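Side-chain contacts in oxidoreductase protein (Agrobacterium radiobacter, PDB 5UI9), which probably catalyses an NAD-dependent oxidation or reduction, and is captured here with NAD+ and the small hydroxy acid (2S)-2,3-dihydroxy-2-methylpropanoic acid: residues A109-C114 with S315-L320; F127-P132 with Q299-D304; G192-L197 with F323-A328; A329-S332 with T338-I341. One frame throughout, in Å; residues are numbered along the deposited sequence.

Overall arrangement
Contacts 1, 3 and 4 share helix 316-335, which packs first on the Rossmann domain (contact 1) and then on the mixed sheet of the C-terminal domain (contacts 3 and 4). The centres of contacts 1 and 3 are about 16 Å apart, those of contacts 3 and 4 about 7 Å. The last two are joined through their strands, with probable hydrogen bonds from Ile341 N to Ala195 O (2.8 Å) and from Val339 N to Leu197 O (2.9 Å). Contact 2 includes a residue of both ligand pockets, Phe127, which touches NAD and the hydroxy acid. A long, weak ion pair, Arg128 NH2 to Asp318 OD2 at 3.3 Å, links it to contact 1, about 19 Å away between centres.

Contact 1: residues A109-C114 with S315-L320; sequences AMVRTC and SGADNL
Val111 is the side chain that joins the two helices, meeting Gly316, Ala317 and Leu320. It lies on helix 104-116, the crossover between parallel strands 94-97 and 121-124 of the Rossmann domain, while its partners lie at the start of helix 316-335. The short helical segments run nearly antiparallel, at 156°, with axes 9.6 Å apart at closest approach. From CA, the bond to CB is directed at the opposite helix, and both methyls then make contact. CG1, anti to the backbone N (chi1 171°), reaches alongside Ala317 and stands 4.2 Å from its CB. CG2, beside the backbone N, goes deeper: it is 3.5 Å from Gly316 C and touches Gly316 O, a close contact directly on the peptide, at a residue with no beta carbon in the way. The same methyl meets the branched end of Leu320, 4.0 Å from CD2, with CG and CD1 almost as near, so it touches a carbonyl group and, roughly at right angles to that, an isobutyl group. Phe100 packs on Val111 from a loop, and a backbone hydrogen bond between Gly316 and Leu121 ties this helix start to the edge strand of the parallel sheet. Asp318 takes a salt bridge from Arg188. The helix start is fixed by an N-cap: Asp318 N donates to Ser315 OG over 3.2 Å, with an N-H...O angle of 167°.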
# COMPACT_ATOMS: atom_id res chain seq x y z
N ALA A 109 -2.16 25.83 -20.79
CA ALA A 109 -2.63 27.03 -21.51
C ALA A 109 -3.40 27.96 -20.58
O ALA A 109 -3.24 29.19 -20.65
CB ALA A 109 -3.48 26.65 -22.71
N MET A 110 -4.23 27.38 -19.71
CA MET A 110 -4.98 28.16 -18.71
C MET A 110 -4.04 28.90 -17.75
O MET A 110 -4.26 30.08 -17.43
CB MET A 110 -5.94 27.25 -17.92
CG MET A 110 -7.12 26.74 -18.74
SD MET A 110 -7.78 25.17 -18.15
CE MET A 110 -8.68 25.73 -16.71
N VAL A 111 -3.00 28.21 -17.30
CA VAL A 111 -1.98 28.80 -16.44
C VAL A 111 -1.24 29.92 -17.18
O VAL A 111 -1.02 31.00 -16.62
CB VAL A 111 -0.99 27.74 -15.89
CG1 VAL A 111 0.20 28.37 -15.18
CG2 VAL A 111 -1.72 26.81 -14.94
N ARG A 112 -0.88 29.67 -18.44
CA ARG A 112 -0.13 30.64 -19.26
C ARG A 112 -0.94 31.93 -19.50
O ARG A 112 -0.40 33.04 -19.36
CB ARG A 112 0.30 30.02 -20.59
CG ARG A 112 1.34 30.83 -21.36
N THR A 113 -2.22 31.77 -19.83
CA THR A 113 -3.11 32.92 -20.09
C THR A 113 -3.28 33.79 -18.85
O THR A 113 -3.29 35.02 -18.95
CB THR A 113 -4.50 32.47 -20.56
OG1 THR A 113 -4.37 31.45 -21.56
CG2 THR A 113 -5.28 33.65 -21.15
N CYS A 114 -3.42 33.17 -17.69
CA CYS A 114 -3.57 33.91 -16.44
C CYS A 114 -2.28 34.63 -16.04
O CYS A 114 -2.34 35.79 -15.61
CB CYS A 114 -4.08 33.01 -15.32
SG CYS A 114 -5.80 32.53 -15.58
N SER A 315 -2.07 27.02 -6.41
CA SER A 315 -2.13 27.90 -7.56
C SER A 315 -2.20 27.04 -8.81
O SER A 315 -1.82 25.86 -8.78
CB SER A 315 -0.90 28.81 -7.61
OG SER A 315 0.28 28.05 -7.84
N GLY A 316 -2.71 27.61 -9.90
CA GLY A 316 -2.77 26.91 -11.18
C GLY A 316 -1.43 26.27 -11.53
O GLY A 316 -1.38 25.10 -11.93
N ALA A 317 -0.35 27.04 -11.34
CA ALA A 317 1.02 26.59 -11.61
C ALA A 317 1.43 25.40 -10.75
O ALA A 317 1.97 24.42 -11.27
CB ALA A 317 2.00 27.75 -11.43
N ASP A 318 1.17 25.46 -9.45
CA ASP A 318 1.42 24.32 -8.57
C ASP A 318 0.60 23.10 -8.99
O ASP A 318 1.12 21.98 -9.03
CB ASP A 318 1.10 24.65 -7.10
CG ASP A 318 1.33 23.46 -6.17
OD1 ASP A 318 2.48 23.24 -5.75
OD2 ASP A 318 0.35 22.73 -5.86
N ASN A 319 -0.67 23.33 -9.31
CA ASN A 319 -1.60 22.25 -9.60
C ASN A 319 -1.23 21.45 -10.85
O ASN A 319 -1.60 20.29 -10.96
CB ASN A 319 -3.03 22.77 -9.70
CG ASN A 319 -4.07 21.65 -9.60
OD1 ASN A 319 -4.69 21.28 -10.59
ND2 ASN A 319 -4.23 21.10 -8.40
N LEU A 320 -0.50 22.05 -11.80
CA LEU A 320 0.05 21.32 -12.95
C LEU A 320 0.85 20.09 -12.52
O LEU A 320 0.81 19.06 -13.19
CB LEU A 320 0.95 22.22 -13.80
CG LEU A 320 0.36 23.43 -14.53
CD1 LEU A 320 1.46 24.20 -15.24
CD2 LEU A 320 -0.73 23.00 -15.51

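Contact 2: residues F127-P132 with Q299-D304; sequences FRWQTP and QQHWTD
The backbones of Trp129 and His301 stay well apart, their CA atoms 9.5 Å from each other, and the span between the segment leading into helix 131-141 and helix 289-308 is bridged by these two side chains. Trp129 brings the outer part of its benzo ring over one face of the imidazole: CZ2 lies 3.3 Å above the His301 ring plane, over its centre, and CH2 is 3.3 Å from ND1. The rings are oblique, with planes at 44° and centroids 4.5 Å apart, which is neither a stack nor an edge-to-face pair. A CH-pi contact complements them, His301 CB lying 4.3 Å from the centroid of the Trp129 six-membered ring and 28° off its normal. With CG anti to the backbone N (chi1 172°), His301 can offer both CB and the ring face to the indole. Its NE2 accepts a hydrogen bond from Ser313 N, an amide that can only donate, consistent with a hydrogen on ND1 if the imidazole is neutral. In this Gfo/Idh/MocA-type fold the 127-132 segment leaves the Rossmann domain past the pocket for NAD and the hydroxy acid; Phe127 touches both ligands and stacks on His182, whereas the side chain of Trp129 is about 10 Å from NAD. On the helix side, Gln300 NE2 donates to Asp304 OD1 (3.2 Å), approaching from above the carboxylate plane, and also bonds Lys28 O.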
# COMPACT_ATOMS: atom_id res chain seq x y z
N PHE A 127 -8.52 19.06 -0.34
CA PHE A 127 -8.17 17.90 0.51
C PHE A 127 -6.95 18.17 1.38
O PHE A 127 -6.98 17.89 2.58
CB PHE A 127 -8.00 16.62 -0.31
CG PHE A 127 -9.26 15.81 -0.44
CD1 PHE A 127 -10.42 16.39 -0.93
CD2 PHE A 127 -9.28 14.46 -0.09
CE1 PHE A 127 -11.58 15.65 -1.05
CE2 PHE A 127 -10.44 13.71 -0.21
CZ PHE A 127 -11.59 14.30 -0.69
N ARG A 128 -5.91 18.78 0.81
CA ARG A 128 -4.74 19.19 1.60
C ARG A 128 -5.06 20.22 2.70
O ARG A 128 -4.29 20.38 3.65
CB ARG A 128 -3.61 19.72 0.71
CG ARG A 128 -3.89 21.07 0.04
CD ARG A 128 -2.61 21.75 -0.39
NE ARG A 128 -2.01 21.09 -1.55
CZ ARG A 128 -0.91 21.51 -2.18
NH1 ARG A 128 -0.27 22.60 -1.78
NH2 ARG A 128 -0.46 20.84 -3.23
N TRP A 129 -6.19 20.93 2.55
CA TRP A 129 -6.67 21.89 3.55
C TRP A 129 -7.54 21.29 4.67
O TRP A 129 -7.98 22.02 5.56
CB TRP A 129 -7.40 23.06 2.86
CG TRP A 129 -6.47 23.97 2.16
CD1 TRP A 129 -6.17 23.99 0.82
CD2 TRP A 129 -5.66 24.98 2.77
NE1 TRP A 129 -5.24 24.97 0.57
CE2 TRP A 129 -4.91 25.59 1.74
CE3 TRP A 129 -5.51 25.43 4.09
CZ2 TRP A 129 -4.01 26.64 1.99
CZ3 TRP A 129 -4.61 26.48 4.34
CH2 TRP A 129 -3.88 27.07 3.30
N GLN A 130 -7.77 19.97 4.64
CA GLN A 130 -8.45 19.27 5.73
C GLN A 130 -7.56 19.29 6.98
O GLN A 130 -6.34 19.11 6.88
CB GLN A 130 -8.75 17.81 5.35
CG GLN A 130 -9.78 17.62 4.25
CD GLN A 130 -9.85 16.19 3.71
OE1 GLN A 130 -10.52 15.91 2.70
NE2 GLN A 130 -9.15 15.27 4.38
N THR A 131 -8.16 19.49 8.14
CA THR A 131 -7.43 19.51 9.42
C THR A 131 -6.47 18.32 9.63
O THR A 131 -5.31 18.53 9.97
CB THR A 131 -8.41 19.67 10.60
OG1 THR A 131 -9.16 20.88 10.42
CG2 THR A 131 -7.68 19.72 11.95
N PRO A 132 -6.94 17.07 9.43
CA PRO A 132 -6.01 15.95 9.64
C PRO A 132 -4.80 15.93 8.70
O PRO A 132 -3.71 15.52 9.11
CB PRO A 132 -6.89 14.70 9.41
CG PRO A 132 -8.08 15.20 8.68
CD PRO A 132 -8.31 16.59 9.18
N GLN A 299 -11.02 28.92 0.89
CA GLN A 299 -11.62 30.19 0.46
C GLN A 299 -11.16 31.39 1.31
O GLN A 299 -10.99 32.49 0.79
CB GLN A 299 -13.14 30.06 0.37
CG GLN A 299 -13.56 29.17 -0.81
CD GLN A 299 -15.05 29.00 -1.00
OE1 GLN A 299 -15.46 28.25 -1.88
NE2 GLN A 299 -15.87 29.69 -0.20
N GLN A 300 -10.92 31.17 2.61
CA GLN A 300 -10.25 32.18 3.44
C GLN A 300 -8.80 32.38 3.00
O GLN A 300 -8.31 33.52 2.97
CB GLN A 300 -10.27 31.81 4.93
CG GLN A 300 -9.86 32.96 5.86
CD GLN A 300 -10.83 34.11 5.82
OE1 GLN A 300 -11.97 33.98 6.25
NE2 GLN A 300 -10.40 35.25 5.27
N HIS A 301 -8.12 31.28 2.67
CA HIS A 301 -6.75 31.33 2.17
C HIS A 301 -6.68 32.16 0.89
O HIS A 301 -5.87 33.09 0.80
CB HIS A 301 -6.22 29.91 1.95
CG HIS A 301 -4.89 29.85 1.26
ND1 HIS A 301 -3.70 30.06 1.93
CD2 HIS A 301 -4.55 29.56 -0.02
CE1 HIS A 301 -2.69 29.92 1.08
NE2 HIS A 301 -3.19 29.62 -0.11
N TRP A 302 -7.55 31.86 -0.07
CA TRP A 302 -7.67 32.66 -1.30
C TRP A 302 -7.82 34.16 -1.00
O TRP A 302 -7.09 34.98 -1.56
CB TRP A 302 -8.86 32.20 -2.15
CG TRP A 302 -9.27 33.19 -3.23
CD1 TRP A 302 -10.26 34.14 -3.15
CD2 TRP A 302 -8.69 33.32 -4.53
NE1 TRP A 302 -10.32 34.86 -4.32
CE2 TRP A 302 -9.37 34.38 -5.19
CE3 TRP A 302 -7.66 32.66 -5.21
CZ2 TRP A 302 -9.05 34.77 -6.50
CZ3 TRP A 302 -7.34 33.05 -6.51
CH2 TRP A 302 -8.04 34.10 -7.14
N THR A 303 -8.78 34.47 -0.13
CA THR A 303 -9.11 35.84 0.24
C THR A 303 -7.94 36.58 0.90
O THR A 303 -7.67 37.74 0.56
CB THR A 303 -10.34 35.86 1.18
OG1 THR A 303 -11.44 35.21 0.52
CG2 THR A 303 -10.74 37.29 1.57
N ASP A 304 -7.25 35.91 1.82
CA ASP A 304 -6.06 36.46 2.47
C ASP A 304 -4.97 36.75 1.44
O ASP A 304 -4.38 37.85 1.45
CB ASP A 304 -5.49 35.50 3.53
CG ASP A 304 -6.41 35.31 4.74
OD1 ASP A 304 -7.35 36.11 4.93
OD2 ASP A 304 -6.18 34.35 5.50

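Contact 3: residues G192-L197 with F323-A328; sequences GDVATL and FALVEA
Leu325 and Ala328, one helical turn apart on helix 316-335, receive Val194 and Leu197 from strand 194-202, so that the helix lies against the mixed sheet of the C-terminal domain. The side-chain pairs are all apolar, though Leu197 also rests on main-chain carbonyls. Leu325 starts from a CB that does not face the strand, but its branched end swings over: CD2 comes 3.6 Å from Val194 CB, and CD1 is 3.9 Å from Val194 CG2, so both methyls of the leucine lie against the same side of the valine. Leu197 enters along the other flank, with CG anti to the backbone N (chi1 -179°), which carries both methyls toward the helix. Its CD1 is 3.6 Å from the carbonyl oxygen Leu325 O and 3.9 Å from Leu325 CB, while CD2 rests 3.8 Å from Ala328 C and 4.2 Å from Ala328 CB. One leucine fork therefore spans a turn of the helix. Behind this shell, Leu218 of strand 213-220 touches both Val194 and Leu197, and Leu184 of helix 175-191 flanks Leu325. A classic beta bulge, in which Ala195 and Thr196 both face Asp219, lies between the two strand residues. With the extra residue there, Val194 and Leu197 both point toward the helix although they are three positions apart. Thr196, whose CB leaves the backbone away from the helix, hydrogen-bonds Asp219 OD2 through OG1.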
# COMPACT_ATOMS: atom_id res chain seq x y z
N GLY A 192 6.55 15.85 -1.32
CA GLY A 192 7.13 16.59 -2.44
C GLY A 192 6.84 16.02 -3.82
O GLY A 192 6.25 14.93 -3.96
N ASP A 193 7.30 16.75 -4.83
CA ASP A 193 7.02 16.44 -6.24
C ASP A 193 7.59 15.08 -6.65
O ASP A 193 8.54 14.58 -6.04
CB ASP A 193 7.56 17.54 -7.17
CG ASP A 193 6.95 18.92 -6.91
OD1 ASP A 193 5.80 18.99 -6.41
OD2 ASP A 193 7.62 19.93 -7.20
N VAL A 194 6.99 14.52 -7.70
CA VAL A 194 7.19 13.13 -8.10
C VAL A 194 8.03 13.09 -9.38
O VAL A 194 7.81 13.88 -10.30
CB VAL A 194 5.82 12.45 -8.34
CG1 VAL A 194 5.98 11.05 -8.93
CG2 VAL A 194 5.02 12.40 -7.04
N ALA A 195 8.98 12.15 -9.42
CA ALA A 195 9.85 11.94 -10.59
C ALA A 195 9.23 10.96 -11.56
O ALA A 195 9.11 11.25 -12.76
CB ALA A 195 11.22 11.44 -10.15
N THR A 196 8.85 9.78 -11.05
CA THR A 196 8.27 8.71 -11.86
C THR A 196 7.08 8.08 -11.15
O THR A 196 6.94 8.17 -9.93
CB THR A 196 9.31 7.62 -12.23
OG1 THR A 196 9.92 7.12 -11.04
CG2 THR A 196 10.39 8.17 -13.14
N LEU A 197 6.23 7.43 -11.95
CA LEU A 197 4.92 6.96 -11.51
C LEU A 197 4.51 5.71 -12.29
O LEU A 197 4.75 5.62 -13.49
CB LEU A 197 3.92 8.10 -11.74
CG LEU A 197 2.45 7.92 -11.36
CD1 LEU A 197 1.82 9.24 -10.94
CD2 LEU A 197 1.64 7.29 -12.49
N PHE A 323 -1.78 17.61 -11.51
CA PHE A 323 -2.55 17.17 -12.67
C PHE A 323 -1.75 16.25 -13.59
O PHE A 323 -2.30 15.28 -14.11
CB PHE A 323 -3.12 18.34 -13.49
CG PHE A 323 -4.21 17.91 -14.43
CD1 PHE A 323 -3.90 17.40 -15.68
CD2 PHE A 323 -5.54 17.94 -14.03
CE1 PHE A 323 -4.90 16.95 -16.54
CE2 PHE A 323 -6.54 17.51 -14.88
CZ PHE A 323 -6.22 17.01 -16.14
N ALA A 324 -0.47 16.55 -13.79
CA ALA A 324 0.46 15.67 -14.51
C ALA A 324 0.43 14.23 -14.01
O ALA A 324 0.50 13.30 -14.81
CB ALA A 324 1.87 16.21 -14.42
N LEU A 325 0.32 14.06 -12.69
CA LEU A 325 0.28 12.74 -12.06
C LEU A 325 -0.99 11.99 -12.43
O LEU A 325 -0.95 10.78 -12.61
CB LEU A 325 0.42 12.82 -10.54
CG LEU A 325 1.60 13.60 -9.94
CD1 LEU A 325 1.56 13.56 -8.42
CD2 LEU A 325 2.95 13.11 -10.44
N VAL A 326 -2.10 12.72 -12.54
CA VAL A 326 -3.37 12.13 -12.99
C VAL A 326 -3.26 11.61 -14.42
O VAL A 326 -3.60 10.46 -14.70
CB VAL A 326 -4.55 13.13 -12.86
CG1 VAL A 326 -5.81 12.61 -13.57
CG2 VAL A 326 -4.85 13.41 -11.40
N GLU A 327 -2.78 12.46 -15.33
CA GLU A 327 -2.63 12.08 -16.73
C GLU A 327 -1.59 10.95 -16.90
O GLU A 327 -1.80 10.04 -17.69
CB GLU A 327 -2.28 13.32 -17.57
CG GLU A 327 -2.27 13.07 -19.08
CD GLU A 327 -2.38 14.35 -19.88
OE1 GLU A 327 -3.43 15.02 -19.80
OE2 GLU A 327 -1.40 14.70 -20.60
N ALA A 328 -0.51 11.01 -16.12
CA ALA A 328 0.50 9.96 -16.11
C ALA A 328 -0.05 8.62 -15.61
O ALA A 328 0.34 7.57 -16.11
CB ALA A 328 1.69 10.38 -15.27

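Contact 4: residues A329-S332 with T338-I341; sequences AYES and TVDI
The carboxylate of Glu331 has the CG2 methyl of Val339 over one face; the methyl is 4.0 Å from OE2 and 4.1 Å from CD. It does not approach the edge of the group, and the contact is van der Waals packing against the flat side of the acid. An extended chain (chi1 -173°, chi2 177°) carries Glu331 alongside the valine, so that CG also comes to 4.2 Å from Val339 CG2. The same methyl meets Ser332 CB at 3.9 Å and is thus held between two consecutive helix residues, one exposed and one buried. Ser332 OG is occupied by other partners: it donates to Arg337 O, beyond the end of helix 316-335, and can accept from Ala199 N on strand 194-202. These bonds tie the helix to both the turn that follows and the sheet it covers. Thr338, just before the strand, touches Gly336 of the second subunit. The chain thus folds back from helix to sheet edge within a few residues: Val339 belongs to the short strand 339-340, at the edge of the mixed sheet and antiparallel to strand 194-202, while Ala329 touches Leu197 of strand 194-202 and Ile176 of helix 175-191.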
# COMPACT_ATOMS: atom_id res chain seq x y z
N ALA A 329 -0.94 8.66 -14.62
CA ALA A 329 -1.56 7.45 -14.08
C ALA A 329 -2.45 6.74 -15.10
O ALA A 329 -2.39 5.51 -15.21
CB ALA A 329 -2.35 7.77 -12.81
N TYR A 330 -3.25 7.51 -15.84
CA TYR A 330 -4.07 6.94 -16.92
C TYR A 330 -3.20 6.34 -18.03
O TYR A 330 -3.45 5.22 -18.48
CB TYR A 330 -5.05 7.97 -17.50
CG TYR A 330 -6.28 8.16 -16.64
CD1 TYR A 330 -7.20 7.13 -16.49
CD2 TYR A 330 -6.51 9.36 -15.96
CE1 TYR A 330 -8.32 7.28 -15.70
CE2 TYR A 330 -7.64 9.53 -15.17
CZ TYR A 330 -8.54 8.48 -15.04
OH TYR A 330 -9.66 8.61 -14.25
N GLU A 331 -2.17 7.09 -18.44
CA GLU A 331 -1.19 6.60 -19.42
C GLU A 331 -0.58 5.28 -18.96
O GLU A 331 -0.63 4.29 -19.69
CB GLU A 331 -0.09 7.65 -19.64
CG GLU A 331 0.90 7.32 -20.75
CD GLU A 331 1.94 8.42 -20.98
OE1 GLU A 331 1.65 9.62 -20.71
OE2 GLU A 331 3.06 8.08 -21.43
N SER A 332 -0.03 5.27 -17.74
CA SER A 332 0.63 4.08 -17.18
C SER A 332 -0.28 2.87 -17.08
O SER A 332 0.14 1.75 -17.37
CB SER A 332 1.21 4.39 -15.80
OG SER A 332 1.82 3.24 -15.24
N THR A 338 6.08 2.52 -16.68
CA THR A 338 6.41 3.63 -15.78
C THR A 338 6.50 4.92 -16.61
O THR A 338 6.99 4.89 -17.74
CB THR A 338 7.73 3.36 -15.04
OG1 THR A 338 7.63 2.13 -14.32
CG2 THR A 338 8.07 4.49 -14.06
N VAL A 339 6.03 6.03 -16.05
CA VAL A 339 5.98 7.31 -16.76
C VAL A 339 6.87 8.34 -16.05
O VAL A 339 6.79 8.49 -14.84
CB VAL A 339 4.53 7.84 -16.86
CG1 VAL A 339 4.49 9.22 -17.51
CG2 VAL A 339 3.67 6.86 -17.65
N ASP A 340 7.68 9.04 -16.84
CA ASP A 340 8.52 10.14 -16.36
C ASP A 340 7.66 11.40 -16.25
O ASP A 340 7.14 11.89 -17.25
CB ASP A 340 9.69 10.36 -17.32
CG ASP A 340 10.71 11.38 -16.82
OD1 ASP A 340 10.34 12.35 -16.12
OD2 ASP A 340 11.90 11.22 -17.15
N ILE A 341 7.56 11.95 -15.04
CA ILE A 341 6.75 13.14 -14.79
C ILE A 341 7.45 14.40 -15.30
O ILE A 341 6.80 15.26 -15.90
CB ILE A 341 6.40 13.29 -13.29
CG1 ILE A 341 5.65 12.04 -12.78
CG2 ILE A 341 5.58 14.55 -13.04
CD1 ILE A 341 4.41 11.67 -13.58